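Local structure of LP1413 - SCCmec type IV-encoded DNA binding protein (Staphylococcus aureus, 6BTC) at residues Glu9-Tyr12 / Asn13-Ile16. The protein probably binds DNA, most likely in single-stranded form, and is encoded by the staphylococcal cassette chromosome element SCCmec type IV. Numbering follows the deposited sequence.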
ATOM      1  N   GLU A   9       8.909  -9.361  -0.813  1.00 39.29           N
ATOM      2  CA  GLU A   9       9.681  -8.138  -0.980  1.00 44.51           C
ATOM      3  C   GLU A   9       9.355  -7.464  -2.303  1.00 44.55           C
ATOM      4  O   GLU A   9       9.269  -6.234  -2.375  1.00 40.33           O
ATOM      5  CB  GLU A   9      11.179  -8.429  -0.903  1.00 43.33           C
ATOM      6  CG  GLU A   9      11.657  -8.990   0.431  1.00 61.23           C
ATOM      7  CD  GLU A   9      11.644  -7.965   1.558  1.00 64.22           C
ATOM      8  OE1 GLU A   9      11.726  -6.745   1.272  1.00 54.77           O
ATOM      9  OE2 GLU A   9      11.554  -8.391   2.736  1.00 58.06           O
ATOM     10  N   LYS A  10       9.183  -8.254  -3.369  1.00 45.97           N
ATOM     11  CA  LYS A  10       8.947  -7.676  -4.689  1.00 42.45           C
ATOM     12  C   LYS A  10       7.568  -7.041  -4.763  1.00 34.45           C
ATOM     13  O   LYS A  10       7.420  -5.915  -5.244  1.00 33.24           O
ATOM     14  CB  LYS A  10       9.105  -8.743  -5.778  1.00 46.14           C
ATOM     15  CG  LYS A  10      10.553  -9.109  -6.095  1.00 48.07           C
ATOM     16  CD  LYS A  10      10.641 -10.132  -7.228  1.00 68.68           C
ATOM     17  CE  LYS A  10      12.074 -10.598  -7.468  1.00 66.21           C
ATOM     18  NZ  LYS A  10      12.158 -11.650  -8.521  1.00109.49           N
ATOM     19  N   LEU A  11       6.542  -7.757  -4.309  1.00 27.40           N
ATOM     20  CA  LEU A  11       5.203  -7.190  -4.294  1.00 32.67           C
ATOM     21  C   LEU A  11       5.133  -5.956  -3.393  1.00 39.06           C
ATOM     22  O   LEU A  11       4.505  -4.954  -3.757  1.00 32.68           O
ATOM     23  CB  LEU A  11       4.194  -8.248  -3.846  1.00 33.10           C
ATOM     24  CG  LEU A  11       2.773  -7.739  -3.590  1.00 33.25           C
ATOM     25  CD1 LEU A  11       2.197  -7.098  -4.840  1.00 34.34           C
ATOM     26  CD2 LEU A  11       1.860  -8.842  -3.126  1.00 30.82           C
ATOM     27  N   TYR A  12       5.777  -6.005  -2.218  1.00 36.49           N
ATOM     28  CA  TYR A  12       5.757  -4.867  -1.303  1.00 33.42           C
ATOM     29  C   TYR A  12       6.438  -3.647  -1.919  1.00 33.37           C
ATOM     30  O   TYR A  12       5.897  -2.537  -1.884  1.00 30.15           O
ATOM     31  CB  TYR A  12       6.422  -5.248   0.024  1.00 35.05           C
ATOM     32  CG  TYR A  12       6.696  -4.069   0.941  1.00 31.04           C
ATOM     33  CD1 TYR A  12       5.743  -3.626   1.850  1.00 33.66           C
ATOM     34  CD2 TYR A  12       7.911  -3.403   0.889  1.00 36.53           C
ATOM     35  CE1 TYR A  12       6.000  -2.547   2.687  1.00 32.80           C
ATOM     36  CE2 TYR A  12       8.179  -2.324   1.712  1.00 38.73           C
ATOM     37  CZ  TYR A  12       7.223  -1.898   2.608  1.00 37.82           C
ATOM     38  OH  TYR A  12       7.511  -0.813   3.420  1.00 42.73           O
ATOM     39  N   ASN A  13       7.642  -3.826  -2.469  1.00 28.66           N
ATOM     40  CA  ASN A  13       8.307  -2.711  -3.138  1.00 33.20           C
ATOM     41  C   ASN A  13       7.397  -2.081  -4.188  1.00 35.69           C
ATOM     42  O   ASN A  13       7.410  -0.859  -4.380  1.00 34.03           O
ATOM     43  CB  ASN A  13       9.611  -3.168  -3.790  1.00 36.37           C
ATOM     44  CG  ASN A  13      10.621  -3.721  -2.789  1.00 44.39           C
ATOM     45  OD1 ASN A  13      10.642  -3.341  -1.620  1.00 34.71           O
ATOM     46  ND2 ASN A  13      11.477  -4.624  -3.263  1.00 48.38           N
ATOM     47  N   PHE A  14       6.594  -2.899  -4.873  1.00 31.81           N
ATOM     48  CA  PHE A  14       5.702  -2.375  -5.903  1.00 34.55           C
ATOM     49  C   PHE A  14       4.555  -1.598  -5.280  1.00 27.30           C
ATOM     50  O   PHE A  14       4.207  -0.508  -5.744  1.00 28.31           O
ATOM     51  CB  PHE A  14       5.143  -3.511  -6.772  1.00 28.15           C
ATOM     52  CG  PHE A  14       3.965  -3.092  -7.620  1.00 25.58           C
ATOM     53  CD1 PHE A  14       4.153  -2.346  -8.773  1.00 33.24           C
ATOM     54  CD2 PHE A  14       2.678  -3.423  -7.254  1.00 28.66           C
ATOM     55  CE1 PHE A  14       3.069  -1.945  -9.544  1.00 33.93           C
ATOM     56  CE2 PHE A  14       1.588  -3.022  -8.025  1.00 33.72           C
ATOM     57  CZ  PHE A  14       1.793  -2.285  -9.172  1.00 32.70           C
ATOM     58  N   ILE A  15       3.917  -2.175  -4.262  1.00 25.52           N
ATOM     59  CA  ILE A  15       2.783  -1.522  -3.625  1.00 29.94           C
ATOM     60  C   ILE A  15       3.194  -0.155  -3.100  1.00 30.17           C
ATOM     61  O   ILE A  15       2.471   0.833  -3.267  1.00 28.95           O
ATOM     62  CB  ILE A  15       2.225  -2.417  -2.506  1.00 29.04           C
ATOM     63  CG1 ILE A  15       1.653  -3.711  -3.085  1.00 33.33           C
ATOM     64  CG2 ILE A  15       1.169  -1.675  -1.680  1.00 33.28           C
ATOM     65  CD1 ILE A  15       0.341  -3.560  -3.828  1.00 29.71           C
ATOM     66  N   ILE A  16       4.367  -0.077  -2.471  1.00 27.23           N
ATOM     67  CA  ILE A  16       4.855   1.181  -1.920  1.00 31.64           C
ATOM     68  C   ILE A  16       4.981   2.219  -3.027  1.00 28.66           C
ATOM     69  O   ILE A  16       4.436   3.323  -2.935  1.00 24.83           O
ATOM     70  CB  ILE A  16       6.205   0.965  -1.206  1.00 27.68           C
ATOM     71  CG1 ILE A  16       6.040   0.068   0.025  1.00 34.29           C
ATOM     72  CG2 ILE A  16       6.847   2.292  -0.825  1.00 31.87           C
ATOM     73  CD1 ILE A  16       5.080   0.603   1.081  1.00 38.67           C
TER
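Two successive turns of the amphipathic helix 6-21 meet here, and Tyr-12 and Ile-16, one turn apart, make the main side-chain contact. The tyrosine's CG lies anti to its own nitrogen (chi1 169°), which swings the ring alongside the next turn. There Ile-16 CG1 sits over one ring face, 3.6 Å from the centroid and displaced toward the hydroxyl-bearing end of the ring, a CH-pi contact; CD1 of the same branch reaches Tyr-12 CZ at 3.6 Å. Arg-52 adds a cation-pi interaction with this ring, and Trp-56 touches both side chains, so a flat aromatic ring suits a place that meets both the isoleucine and helix 43-59.

On the buried side Leu-11 and Ile-15 run next to each other in the same direction, with CD1 of the leucine 3.9 Å from CG1 of the isoleucine. Branched aliphatic chains suit these two buried positions, where Tyr-30 touches both, while Val-49 receives the leucine and Phe-53 the isoleucine.

Regular i to i+4 bonds fix the spacing: Ile-16 N gives a nearly straight bond to Tyr-12 O (3.0 Å, 170° at the hydrogen), and Ile-15 N reaches Leu-11 O at 2.9 Å. With these backbone amides and carbonyls bonded to each other, apolar and aromatic side chains can join helix 6-21 to helix 43-59, while the pi system of the tyrosine probably helps stabilise the positive charge of Arg-52.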